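Side-chain contacts in phosphonopyruvate hydrolase (Variovorax sp., PDB 2HJP), which hydrolyses the carbon-phosphorus bond of phosphonopyruvate to give pyruvate and phosphate, using a divalent metal ion such as magnesium, cobalt or manganese: residues F44-S47 / A48-A51; I57-M60 / S61-L64; H63-M66 / M67-I70; F86-A89 / V90-H93; Q276-E279 / R280-V284. One frame throughout, in Å; residues are numbered along the deposited sequence.

Contact 1: F44-S47 / A48-A51. With NA (sodium ion), chain D; PPR (phosphonopyruvate), chain G.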
loop_
_atom_site.group_PDB
_atom_site.type_symbol
_atom_site.label_atom_id
_atom_site.label_comp_id
_atom_site.label_asym_id
_atom_site.label_seq_id
_atom_site.Cartn_x
_atom_site.Cartn_y
_atom_site.Cartn_z
ATOM N N PHE A 44 -2.774 -12.730 14.405
ATOM C CA PHE A 44 -3.421 -13.983 14.087
ATOM C C PHE A 44 -4.725 -13.660 13.323
ATOM O O PHE A 44 -5.038 -14.259 12.250
ATOM C CB PHE A 44 -3.765 -14.741 15.403
ATOM C CG PHE A 44 -4.538 -16.025 15.152
ATOM C CD1 PHE A 44 -3.868 -17.174 14.761
ATOM C CD2 PHE A 44 -5.926 -16.037 15.220
ATOM C CE1 PHE A 44 -4.602 -18.351 14.428
ATOM C CE2 PHE A 44 -6.644 -17.170 14.903
ATOM C CZ PHE A 44 -5.957 -18.347 14.499
ATOM N N GLU A 45 -5.497 -12.732 13.881
ATOM C CA GLU A 45 -6.749 -12.336 13.211
ATOM C C GLU A 45 -6.531 -11.728 11.834
ATOM O O GLU A 45 -7.235 -12.089 10.899
ATOM C CB GLU A 45 -7.546 -11.345 14.021
ATOM C CG GLU A 45 -8.263 -12.016 15.220
ATOM C CD GLU A 45 -9.714 -11.598 15.327
ATOM O OE1 GLU A 45 -10.095 -10.651 14.583
ATOM O OE2 GLU A 45 -10.450 -12.193 16.145
ATOM N N LEU A 46 -5.564 -10.813 11.683
ATOM C CA LEU A 46 -5.404 -10.226 10.365
ATOM C C LEU A 46 -4.871 -11.299 9.379
ATOM O O LEU A 46 -5.352 -11.390 8.250
ATOM C CB LEU A 46 -4.444 -9.035 10.437
ATOM C CG LEU A 46 -4.300 -8.274 9.158
ATOM C CD1 LEU A 46 -5.629 -7.726 8.720
ATOM C CD2 LEU A 46 -3.303 -7.171 9.373
ATOM N N SER A 47 -3.901 -12.120 9.777
ATOM C CA SER A 47 -3.431 -13.139 8.832
ATOM C C SER A 47 -4.579 -14.132 8.544
ATOM O O SER A 47 -4.735 -14.600 7.435
ATOM C CB SER A 47 -2.158 -13.878 9.374
ATOM O OG SER A 47 -2.548 -14.491 10.587
ATOM N N ALA A 48 -5.388 -14.472 9.541
ATOM C CA ALA A 48 -6.483 -15.419 9.281
ATOM C C ALA A 48 -7.438 -14.798 8.254
ATOM O O ALA A 48 -7.939 -15.489 7.339
ATOM C CB ALA A 48 -7.233 -15.763 10.598
ATOM N N SER A 49 -7.694 -13.497 8.362
ATOM C CA SER A 49 -8.630 -12.850 7.432
ATOM C C SER A 49 -8.103 -12.849 5.969
ATOM O O SER A 49 -8.874 -12.805 5.015
ATOM C CB SER A 49 -8.964 -11.433 7.922
ATOM O OG SER A 49 -7.904 -10.544 7.693
ATOM N N TYR A 50 -6.793 -13.035 5.829
ATOM C CA TYR A 50 -6.090 -13.145 4.545
ATOM C C TYR A 50 -5.893 -14.585 4.192
ATOM O O TYR A 50 -5.326 -14.895 3.172
ATOM C CB TYR A 50 -4.715 -12.439 4.630
ATOM C CG TYR A 50 -4.881 -10.977 4.239
ATOM C CD1 TYR A 50 -4.836 -10.578 2.887
ATOM C CD2 TYR A 50 -5.150 -10.000 5.201
ATOM C CE1 TYR A 50 -5.072 -9.228 2.520
ATOM C CE2 TYR A 50 -5.396 -8.618 4.838
ATOM C CZ TYR A 50 -5.351 -8.263 3.518
ATOM O OH TYR A 50 -5.559 -6.958 3.152
ATOM N N ALA A 51 -6.363 -15.490 5.042
ATOM C CA ALA A 51 -6.226 -16.901 4.745
ATOM C C ALA A 51 -4.773 -17.338 4.546
ATOM O O ALA A 51 -4.458 -18.083 3.587
ATOM C CB ALA A 51 -7.125 -17.308 3.448
HETATM NA NA NA D . -8.972 -7.989 7.432
HETATM C C1 PPR G . -2.430 -12.790 18.207
HETATM O O1 PPR G . -3.682 -12.597 18.496
HETATM O "O2'" PPR G . -1.941 -12.611 17.124
HETATM C C2 PPR G . -1.598 -13.252 19.365
HETATM C C3 PPR G . -1.973 -14.041 20.414
HETATM O O2 PPR G . -0.338 -12.820 19.301
HETATM P P PPR G . -1.817 -15.815 19.886
HETATM O O1P PPR G . -0.297 -15.995 19.617
HETATM O O2P PPR G . -2.705 -15.969 18.622
HETATM O O3P PPR G . -2.227 -16.585 21.052
#

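Contact 2: I57-M60 / S61-L64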
loop_
_atom_site.group_PDB
_atom_site.type_symbol
_atom_site.label_atom_id
_atom_site.label_comp_id
_atom_site.label_asym_id
_atom_site.label_seq_id
_atom_site.Cartn_x
_atom_site.Cartn_y
_atom_site.Cartn_z
ATOM N N ILE A 57 4.075 -14.441 7.683
ATOM C CA ILE A 57 3.950 -14.482 6.241
ATOM C C ILE A 57 3.323 -13.221 5.762
ATOM O O ILE A 57 3.702 -12.680 4.760
ATOM C CB ILE A 57 3.113 -15.696 5.815
ATOM C CG1 ILE A 57 3.967 -16.945 6.025
ATOM C CG2 ILE A 57 2.654 -15.516 4.332
ATOM C CD1 ILE A 57 3.211 -18.262 5.900
ATOM N N LEU A 58 2.345 -12.731 6.515
ATOM C CA LEU A 58 1.645 -11.518 6.136
ATOM C C LEU A 58 2.601 -10.341 6.127
ATOM O O LEU A 58 3.417 -10.205 7.032
ATOM C CB LEU A 58 0.539 -11.266 7.161
ATOM C CG LEU A 58 -0.426 -10.154 6.816
ATOM C CD1 LEU A 58 -1.464 -10.616 5.727
ATOM C CD2 LEU A 58 -1.075 -9.763 8.117
ATOM N N SER A 59 2.548 -9.509 5.101
ATOM C CA SER A 59 3.416 -8.342 5.048
ATOM C C SER A 59 3.303 -7.408 6.291
ATOM O O SER A 59 2.240 -7.193 6.819
ATOM C CB SER A 59 3.057 -7.566 3.784
ATOM O OG SER A 59 3.333 -6.177 3.896
ATOM N N MET A 60 4.400 -6.840 6.748
ATOM C CA MET A 60 4.314 -5.936 7.894
ATOM C C MET A 60 3.490 -4.685 7.513
ATOM O O MET A 60 2.808 -4.122 8.325
ATOM C CB MET A 60 5.687 -5.441 8.326
ATOM C CG MET A 60 5.538 -4.614 9.513
ATOM S SD MET A 60 6.276 -3.081 9.244
ATOM C CE MET A 60 7.653 -3.515 10.139
ATOM N N SER A 61 3.650 -4.239 6.267
ATOM C CA SER A 61 2.904 -3.083 5.775
ATOM C C SER A 61 1.348 -3.305 5.850
ATOM O O SER A 61 0.549 -2.405 6.211
ATOM C CB SER A 61 3.388 -2.832 4.349
ATOM O OG SER A 61 2.664 -1.783 3.805
ATOM N N THR A 62 0.913 -4.518 5.564
ATOM C CA THR A 62 -0.498 -4.783 5.604
ATOM C C THR A 62 -0.972 -4.585 7.055
ATOM O O THR A 62 -2.004 -3.947 7.292
ATOM C CB THR A 62 -0.804 -6.193 5.113
ATOM O OG1 THR A 62 -0.514 -6.255 3.702
ATOM C CG2 THR A 62 -2.259 -6.554 5.346
ATOM N N HIS A 63 -0.188 -5.066 8.006
ATOM C CA HIS A 63 -0.593 -4.923 9.374
ATOM C C HIS A 63 -0.524 -3.449 9.879
ATOM O O HIS A 63 -1.508 -2.902 10.468
ATOM C CB HIS A 63 0.243 -5.880 10.247
ATOM C CG HIS A 63 -0.091 -5.796 11.714
ATOM N ND1 HIS A 63 0.560 -4.956 12.590
ATOM C CD2 HIS A 63 -1.053 -6.425 12.437
ATOM C CE1 HIS A 63 0.021 -5.055 13.792
ATOM N NE2 HIS A 63 -0.967 -5.939 13.733
ATOM N N LEU A 64 0.565 -2.771 9.545
ATOM C CA LEU A 64 0.754 -1.375 9.959
ATOM C C LEU A 64 -0.370 -0.533 9.387
ATOM O O LEU A 64 -0.963 0.273 10.115
ATOM C CB LEU A 64 2.142 -0.859 9.472
ATOM C CG LEU A 64 2.301 0.667 9.647
ATOM C CD1 LEU A 64 2.268 0.998 11.164
ATOM C CD2 LEU A 64 3.665 1.135 9.051
#

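Contact 3: H63-M66 / M67-I70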
loop_
_atom_site.group_PDB
_atom_site.type_symbol
_atom_site.label_atom_id
_atom_site.label_comp_id
_atom_site.label_asym_id
_atom_site.label_seq_id
_atom_site.Cartn_x
_atom_site.Cartn_y
_atom_site.Cartn_z
ATOM N N HIS A 63 -0.188 -5.066 8.006
ATOM C CA HIS A 63 -0.593 -4.923 9.374
ATOM C C HIS A 63 -0.524 -3.449 9.879
ATOM O O HIS A 63 -1.508 -2.902 10.468
ATOM C CB HIS A 63 0.243 -5.880 10.247
ATOM C CG HIS A 63 -0.091 -5.796 11.714
ATOM N ND1 HIS A 63 0.560 -4.956 12.590
ATOM C CD2 HIS A 63 -1.053 -6.425 12.437
ATOM C CE1 HIS A 63 0.021 -5.055 13.792
ATOM N NE2 HIS A 63 -0.967 -5.939 13.733
ATOM N N LEU A 64 0.565 -2.771 9.545
ATOM C CA LEU A 64 0.754 -1.375 9.959
ATOM C C LEU A 64 -0.370 -0.533 9.387
ATOM O O LEU A 64 -0.963 0.273 10.115
ATOM C CB LEU A 64 2.142 -0.859 9.472
ATOM C CG LEU A 64 2.301 0.667 9.647
ATOM C CD1 LEU A 64 2.268 0.998 11.164
ATOM C CD2 LEU A 64 3.665 1.135 9.051
ATOM N N GLU A 65 -0.716 -0.726 8.101
ATOM C CA GLU A 65 -1.826 0.082 7.538
ATOM C C GLU A 65 -3.196 -0.254 8.178
ATOM O O GLU A 65 -4.022 0.621 8.342
ATOM C CB GLU A 65 -1.860 -0.051 6.003
ATOM C CG GLU A 65 -0.594 0.565 5.410
ATOM C CD GLU A 65 -0.320 2.042 5.962
ATOM O OE1 GLU A 65 -1.217 2.925 6.018
ATOM O OE2 GLU A 65 0.819 2.356 6.288
ATOM N N MET A 66 -3.412 -1.519 8.531
ATOM C CA MET A 66 -4.638 -1.896 9.203
ATOM C C MET A 66 -4.649 -1.198 10.567
ATOM O O MET A 66 -5.720 -0.838 11.023
ATOM C CB MET A 66 -4.723 -3.444 9.408
ATOM C CG MET A 66 -6.058 -3.874 10.111
ATOM S SD MET A 66 -7.529 -3.069 9.379
ATOM C CE MET A 66 -7.642 -4.105 7.854
ATOM N N MET A 67 -3.503 -1.056 11.242
ATOM C CA MET A 67 -3.514 -0.406 12.561
ATOM C C MET A 67 -3.906 1.042 12.378
ATOM O O MET A 67 -4.681 1.592 13.170
ATOM C CB MET A 67 -2.162 -0.491 13.300
ATOM C CG MET A 67 -1.702 -1.935 13.648
ATOM S SD MET A 67 -2.951 -2.912 14.573
ATOM C CE MET A 67 -3.656 -3.954 13.320
ATOM N N ARG A 68 -3.350 1.688 11.353
ATOM C CA ARG A 68 -3.702 3.090 11.059
ATOM C C ARG A 68 -5.206 3.285 10.862
ATOM O O ARG A 68 -5.825 4.207 11.426
ATOM C CB ARG A 68 -3.014 3.588 9.772
ATOM C CG ARG A 68 -2.773 5.088 9.814
ATOM C CD ARG A 68 -2.293 5.611 8.421
ATOM N NE ARG A 68 -1.057 4.864 8.085
ATOM C CZ ARG A 68 0.123 5.054 8.676
ATOM N NH1 ARG A 68 0.303 6.005 9.641
ATOM N NH2 ARG A 68 1.128 4.218 8.366
ATOM N N ALA A 69 -5.769 2.428 10.023
ATOM C CA ALA A 69 -7.169 2.482 9.733
ATOM C C ALA A 69 -8.013 2.228 11.019
ATOM O O ALA A 69 -8.991 2.899 11.247
ATOM C CB ALA A 69 -7.490 1.398 8.607
ATOM N N ILE A 70 -7.632 1.243 11.831
ATOM C CA ILE A 70 -8.393 1.010 13.076
ATOM C C ILE A 70 -8.284 2.219 14.041
ATOM O O ILE A 70 -9.262 2.671 14.600
ATOM C CB ILE A 70 -7.874 -0.247 13.825
ATOM C CG1 ILE A 70 -8.300 -1.514 13.054
ATOM C CG2 ILE A 70 -8.399 -0.220 15.349
ATOM C CD1 ILE A 70 -7.676 -2.806 13.564
#

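Contact 4: F86-A89 / V90-H93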
loop_
_atom_site.group_PDB
_atom_site.type_symbol
_atom_site.label_atom_id
_atom_site.label_comp_id
_atom_site.label_asym_id
_atom_site.label_seq_id
_atom_site.Cartn_x
_atom_site.Cartn_y
_atom_site.Cartn_z
ATOM N N PHE A 86 9.652 -7.697 13.676
ATOM C CA PHE A 86 10.037 -7.748 12.255
ATOM C C PHE A 86 11.539 -7.682 12.021
ATOM O O PHE A 86 11.966 -7.150 11.019
ATOM C CB PHE A 86 9.385 -6.617 11.464
ATOM C CG PHE A 86 7.910 -6.599 11.596
ATOM C CD1 PHE A 86 7.155 -7.636 11.032
ATOM C CD2 PHE A 86 7.274 -5.653 12.395
ATOM C CE1 PHE A 86 5.789 -7.746 11.286
ATOM C CE2 PHE A 86 5.922 -5.738 12.646
ATOM C CZ PHE A 86 5.152 -6.798 12.093
ATOM N N GLY A 87 12.347 -8.232 12.914
ATOM C CA GLY A 87 13.778 -8.176 12.693
ATOM C C GLY A 87 14.498 -8.038 14.014
ATOM O O GLY A 87 13.959 -8.449 15.043
ATOM N N ASN A 88 15.695 -7.470 14.010
ATOM C CA ASN A 88 16.428 -7.355 15.250
ATOM C C ASN A 88 16.157 -5.974 15.868
ATOM O O ASN A 88 15.320 -5.221 15.407
ATOM C CB ASN A 88 17.939 -7.536 14.986
ATOM C CG ASN A 88 18.489 -6.519 13.984
ATOM O OD1 ASN A 88 17.902 -5.434 13.755
ATOM N ND2 ASN A 88 19.618 -6.866 13.366
ATOM N N ALA A 89 16.926 -5.612 16.885
ATOM C CA ALA A 89 16.720 -4.315 17.557
ATOM C C ALA A 89 16.806 -3.149 16.608
ATOM O O ALA A 89 16.162 -2.115 16.828
ATOM C CB ALA A 89 17.745 -4.122 18.743
ATOM N N VAL A 90 17.592 -3.270 15.543
ATOM C CA VAL A 90 17.672 -2.145 14.618
ATOM C C VAL A 90 16.301 -1.993 13.902
ATOM O O VAL A 90 15.798 -0.888 13.803
ATOM C CB VAL A 90 18.785 -2.343 13.608
ATOM C CG1 VAL A 90 18.751 -1.206 12.559
ATOM C CG2 VAL A 90 20.148 -2.379 14.332
ATOM N N ASN A 91 15.702 -3.093 13.445
ATOM C CA ASN A 91 14.396 -3.025 12.789
ATOM C C ASN A 91 13.408 -2.469 13.814
ATOM O O ASN A 91 12.619 -1.627 13.475
ATOM C CB ASN A 91 13.934 -4.426 12.333
ATOM C CG ASN A 91 14.809 -4.977 11.253
ATOM O OD1 ASN A 91 14.704 -4.545 10.090
ATOM N ND2 ASN A 91 15.703 -5.885 11.599
ATOM N N VAL A 92 13.480 -2.931 15.068
ATOM C CA VAL A 92 12.577 -2.433 16.126
ATOM C C VAL A 92 12.600 -0.918 16.218
ATOM O O VAL A 92 11.566 -0.231 16.236
ATOM C CB VAL A 92 12.919 -3.055 17.501
ATOM C CG1 VAL A 92 12.088 -2.384 18.615
ATOM C CG2 VAL A 92 12.649 -4.538 17.465
ATOM N N HIS A 93 13.795 -0.379 16.226
ATOM C CA HIS A 93 13.977 1.086 16.263
ATOM C C HIS A 93 13.310 1.845 15.156
ATOM O O HIS A 93 12.804 2.948 15.358
ATOM C CB HIS A 93 15.481 1.389 16.220
ATOM C CG HIS A 93 15.795 2.790 16.572
ATOM N ND1 HIS A 93 16.046 3.186 17.865
ATOM C CD2 HIS A 93 15.913 3.889 15.803
ATOM C CE1 HIS A 93 16.317 4.475 17.867
ATOM N NE2 HIS A 93 16.248 4.925 16.633
#

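Contact 5: Q276-E279 / R280-V284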
loop_
_atom_site.group_PDB
_atom_site.type_symbol
_atom_site.label_atom_id
_atom_site.label_comp_id
_atom_site.label_asym_id
_atom_site.label_seq_id
_atom_site.Cartn_x
_atom_site.Cartn_y
_atom_site.Cartn_z
ATOM N N GLN A 276 -21.285 2.656 9.056
ATOM C CA GLN A 276 -20.337 3.288 8.157
ATOM C C GLN A 276 -20.176 4.804 8.362
ATOM O O GLN A 276 -19.363 5.426 7.712
ATOM C CB GLN A 276 -20.779 3.037 6.707
ATOM C CG GLN A 276 -20.410 1.647 6.142
ATOM C CD GLN A 276 -21.084 1.461 4.766
ATOM O OE1 GLN A 276 -22.328 1.600 4.638
ATOM N NE2 GLN A 276 -20.280 1.182 3.735
ATOM N N GLY A 277 -20.963 5.396 9.249
ATOM C CA GLY A 277 -20.844 6.824 9.499
ATOM C C GLY A 277 -21.698 7.642 8.530
ATOM O O GLY A 277 -21.389 8.833 8.259
ATOM N N ASP A 278 -22.776 7.034 8.021
ATOM C CA ASP A 278 -23.637 7.753 7.095
ATOM C C ASP A 278 -24.104 9.106 7.635
ATOM O O ASP A 278 -24.156 10.082 6.912
ATOM C CB ASP A 278 -24.840 6.910 6.746
ATOM C CG ASP A 278 -25.598 7.457 5.554
ATOM O OD1 ASP A 278 -24.986 7.480 4.435
ATOM O OD2 ASP A 278 -26.790 7.845 5.785
ATOM N N GLU A 279 -24.463 9.146 8.909
ATOM C CA GLU A 279 -24.937 10.358 9.557
ATOM C C GLU A 279 -23.950 11.528 9.398
ATOM O O GLU A 279 -24.291 12.634 8.946
ATOM C CB GLU A 279 -25.133 10.062 11.044
ATOM C CG GLU A 279 -26.522 9.630 11.427
ATOM C CD GLU A 279 -27.367 10.826 11.807
ATOM O OE1 GLU A 279 -27.874 11.506 10.869
ATOM O OE2 GLU A 279 -27.504 11.110 13.036
ATOM N N ARG A 280 -22.721 11.261 9.809
ATOM C CA ARG A 280 -21.673 12.238 9.696
ATOM C C ARG A 280 -21.544 12.678 8.229
ATOM O O ARG A 280 -21.524 13.864 7.915
ATOM C CB ARG A 280 -20.360 11.647 10.219
ATOM C CG ARG A 280 -19.203 12.630 10.077
ATOM C CD ARG A 280 -17.935 12.183 10.773
ATOM N NE ARG A 280 -16.852 11.899 9.824
ATOM C CZ ARG A 280 -15.626 12.398 9.917
ATOM N NH1 ARG A 280 -15.311 13.225 10.913
ATOM N NH2 ARG A 280 -14.702 12.040 9.032
ATOM N N MET A 281 -21.488 11.715 7.325
ATOM C CA MET A 281 -21.374 12.046 5.936
ATOM C C MET A 281 -22.533 12.922 5.466
ATOM O O MET A 281 -22.316 13.837 4.664
ATOM C CB MET A 281 -21.253 10.782 5.048
ATOM C CG MET A 281 -21.058 11.135 3.561
ATOM S SD MET A 281 -21.074 9.788 2.398
ATOM C CE MET A 281 -22.706 9.052 2.741
ATOM N N ARG A 282 -23.770 12.675 5.921
ATOM C CA ARG A 282 -24.879 13.570 5.478
ATOM C C ARG A 282 -24.715 14.998 6.009
ATOM O O ARG A 282 -25.108 15.982 5.362
ATOM C CB ARG A 282 -26.287 12.982 5.874
ATOM C CG ARG A 282 -26.617 11.747 4.987
ATOM C CD ARG A 282 -27.965 11.074 5.349
ATOM N NE ARG A 282 -28.120 11.167 6.796
ATOM C CZ ARG A 282 -28.728 10.276 7.571
ATOM N NH1 ARG A 282 -29.279 9.169 7.050
ATOM N NH2 ARG A 282 -28.757 10.485 8.879
ATOM N N ALA A 283 -24.147 15.127 7.198
ATOM C CA ALA A 283 -23.932 16.469 7.758
ATOM C C ALA A 283 -22.885 17.158 6.872
ATOM O O ALA A 283 -23.061 18.336 6.458
ATOM C CB ALA A 283 -23.465 16.359 9.201
ATOM N N VAL A 284 -21.828 16.416 6.509
ATOM C CA VAL A 284 -20.799 16.991 5.656
ATOM C C VAL A 284 -21.377 17.405 4.282
ATOM O O VAL A 284 -21.128 18.540 3.791
ATOM C CB VAL A 284 -19.591 16.028 5.534
ATOM C CG1 VAL A 284 -18.617 16.489 4.375
ATOM C CG2 VAL A 284 -18.775 16.064 6.828
#

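Contact 1: F44-S47 / A48-A51
With chi1 at 75°, Ser49 holds its OG between its backbone N and carbonyl carbon, folded back along the helix, where it donates a hydrogen bond to Leu46 O at 2.7 Å. The same OG lies 2.8 Å from a sodium ion, so one hydroxyl serves both the helix carbonyl and the metal, whose site also takes in His23 O. Leu46 carries its CG anti to the backbone N (chi1 -175°), which leans CD1 forward over the next turn: it comes 4.0 Å from Tyr50 CE2, while Leu46 O sits at the edge of the Tyr50 ring, near its plane, 3.4 Å from CD2. Routine helix bonds run from Ala48 N to Phe44 O and from Ser49 N to Glu45 O. The Glu45 carboxylate bonds to Ile239 N and His23 ND1. Past Tyr50, whose N makes weak bonds to Leu46 O and Ser47 O, the chain turns to positive phi at Ala51 (58°) in a Schellman motif. At the other end Phe44 N donates a hydrogen bond to O2' of phosphonopyruvate at 2.8 Å. A substrate carboxylate held at the first turn of a helix after the second barrel strand marks the active site of this PEP mutase-family barrel.

Contact 2: I57-M60 / S61-L64
Ser59 and Thr62 meet at the N-terminal end of helix 60-71, where Ser59 is the N-cap residue. The capping bond is weak: Thr62 N points at Ser59 OG over 3.4 Å. The Ser59 hydroxyl is placed by a chi1 of 153°, which swings OG away from the serine's own backbone N and toward the backbone N of Thr62. The backbone bonds of this turn are also slack at first, with Thr62 N and His63 N both donating weakly to Ser59 O; the turn tightens one residue later, where Leu64 N meets Met60 O at 2.9 Å, nearly straight at 168°. Apolar contact is slight. Leu58 and Thr62 cross at about a right angle, methyl to methyl, with Leu58 CD1 4.2 Å from Thr62 CG2, and both also touch Tyr50, whereas Met60 leans on Phe86 and on Val95 and Tyr99 of helix 89-102. The imidazole of His63 leaves this turn for Tyr99 OH and Gly41 O, which bond its ND1 and NE2. In the tetramer, Ser59 and Ser61 pack against Ser61 and Ser59 of a neighbouring subunit, so the cap lies at an interface. Within the turn, Thr62 OG1 lies 3.8 Å from Ser59 CB.

Contact 3: H63-M66 / M67-I70
Over one face of the His63 imidazole lies the Met67 methyl, its CE 3.8 Å from the ring centroid in a CH-pi contact 30° off the normal. Met67 SD comes in more obliquely, 4.2 Å from that centroid; bends at chi2 and chi3 fold the thioether back onto the ring one turn earlier. The guanidinium of Arg68 is met at its edge by the Glu65 carboxylate. NE donates to OE1 and NH2 to OE2, both at 2.8 Å and almost straight, in a side-on bidentate salt bridge. Each oxygen lies in the guanidinium plane and is approached on its syn side, yet the two planes stand 24° apart, leaving the nitrogens 30° out of the carboxylate plane. This i to i+3 pair runs along helix 60-71, which follows the second strand of the TIM barrel; the Met67 side faces strand 78-81. A leucine in place of Arg68 would probably leave the Glu65 carboxylate without its paired N-H donors and free to turn. The charged side faces a neighbouring subunit, whose Glu65 packs on Glu65 here and whose Arg68 NH1 lies close to NH1 of this Arg68, like charge to like. Further round, Met66 CG touches Ile70 CD1 at 4.0 Å.

Contact 4: F86-A89 / V90-H93
The backbone enters the first turn of helix 89-102 through two residues of positive phi, Phe86 (56°) and Gly87 (145°), before Asn88 N-caps the helix and the regular bonds begin: Val92 N donates to Asn88 O and His93 N to Ala89 O, each at 3.0 Å. At Gly87 a beta carbon would collide with the Asn91 side chain and with the preceding carbonyl oxygen, so the absence of a side chain lets the loop press against the helix. Asn88 makes the cap with its amide oxygen. Its CG stands between the backbone N and carbonyl carbon (chi1 58°), which lays OD1 over the amides that start the helix. Asn91 N points at it over 3.2 Å, nearly along the C=O axis, and Val90 N approaches more closely, at 2.8 Å, but bent and weak. One oxygen therefore takes up two N-H groups that have no earlier helical carbonyl to receive them, an Asn N-cap on the helix that follows the third strand of the barrel. The other end of the amide is used across the interface, ND2 bonding to Lys116 O of a neighbouring subunit. With an alanine in place of Asn88, the Asn91 and Val90 amides would probably lack this acceptor, the first turn fray and the bond to that subunit be lost. The Asn91 side chain crosses that of Asn88 at about a right angle and packs on the Gly87 backbone. Val92 sets CG2 3.4 Å from Asn88 O, and its side chain touches Ala141 of helix 131-144.

Contact 5: Q276-E279 / R280-V284
Arg282 reaches back along helix 278-288 to two acidic residues of the first turn, and the two pairs are unlike. Asp278 OD2 lies 3.1 Å from Arg282 NH1 but well out of the guanidinium plane, with the carboxylate turned 82° against it, so the attraction is one of charge and no N-H points at the oxygen. On the other branch Glu279 OE1 and Arg282 NH2 form a salt bridge modelled too short to trust in detail. This network belongs to the exposed side, where Glu279 and Arg280 also touch a crystal neighbour. The tighter part lies at the backbone and round Met281. Gly277, at a phi of 87°, both closes helix 269-275 in a Schellman motif and N-caps the next, and Met281 N bonds its carbonyl O at 3.0 Å and 174°. Arg282 N follows onto Asp278 O at 2.8 Å. An extended Met281, bent at chi3 alone, brings its CE to 3.2 Å from Asp278 OD1. That buried methionine packs on Pro53 of one neighbouring subunit and Tyr94 of another; the helix, last in the chain, lies far from its own barrel, and Val284 rests on His93 in the helix 89-102 of the second of these neighbours.

How the contacts relate
Contacts 1 to 3 form a continuous cluster. Leu46 CD2 of contact 1 packs 3.5 Å from His63 CA, a residue that contacts 2 and 3 share on helix 60-71, and Tyr50 CE2 lies 3.8 Å from Thr62 CG2. Contact 2 touches contact 4 where Met60 meets Phe86. Phosphonopyruvate is bound directly at contact 1, whose Phe44 side chain is about 5 Å from the magnesium ion; the side chains of His63 and Phe86 are about 8 and 10 Å from the substrate, all between nearest atoms. Contact 5 stands apart, its centre about 30 Å from that of contact 1, yet across the tetramer its helix packs on residues of contact 4 in a neighbouring subunit.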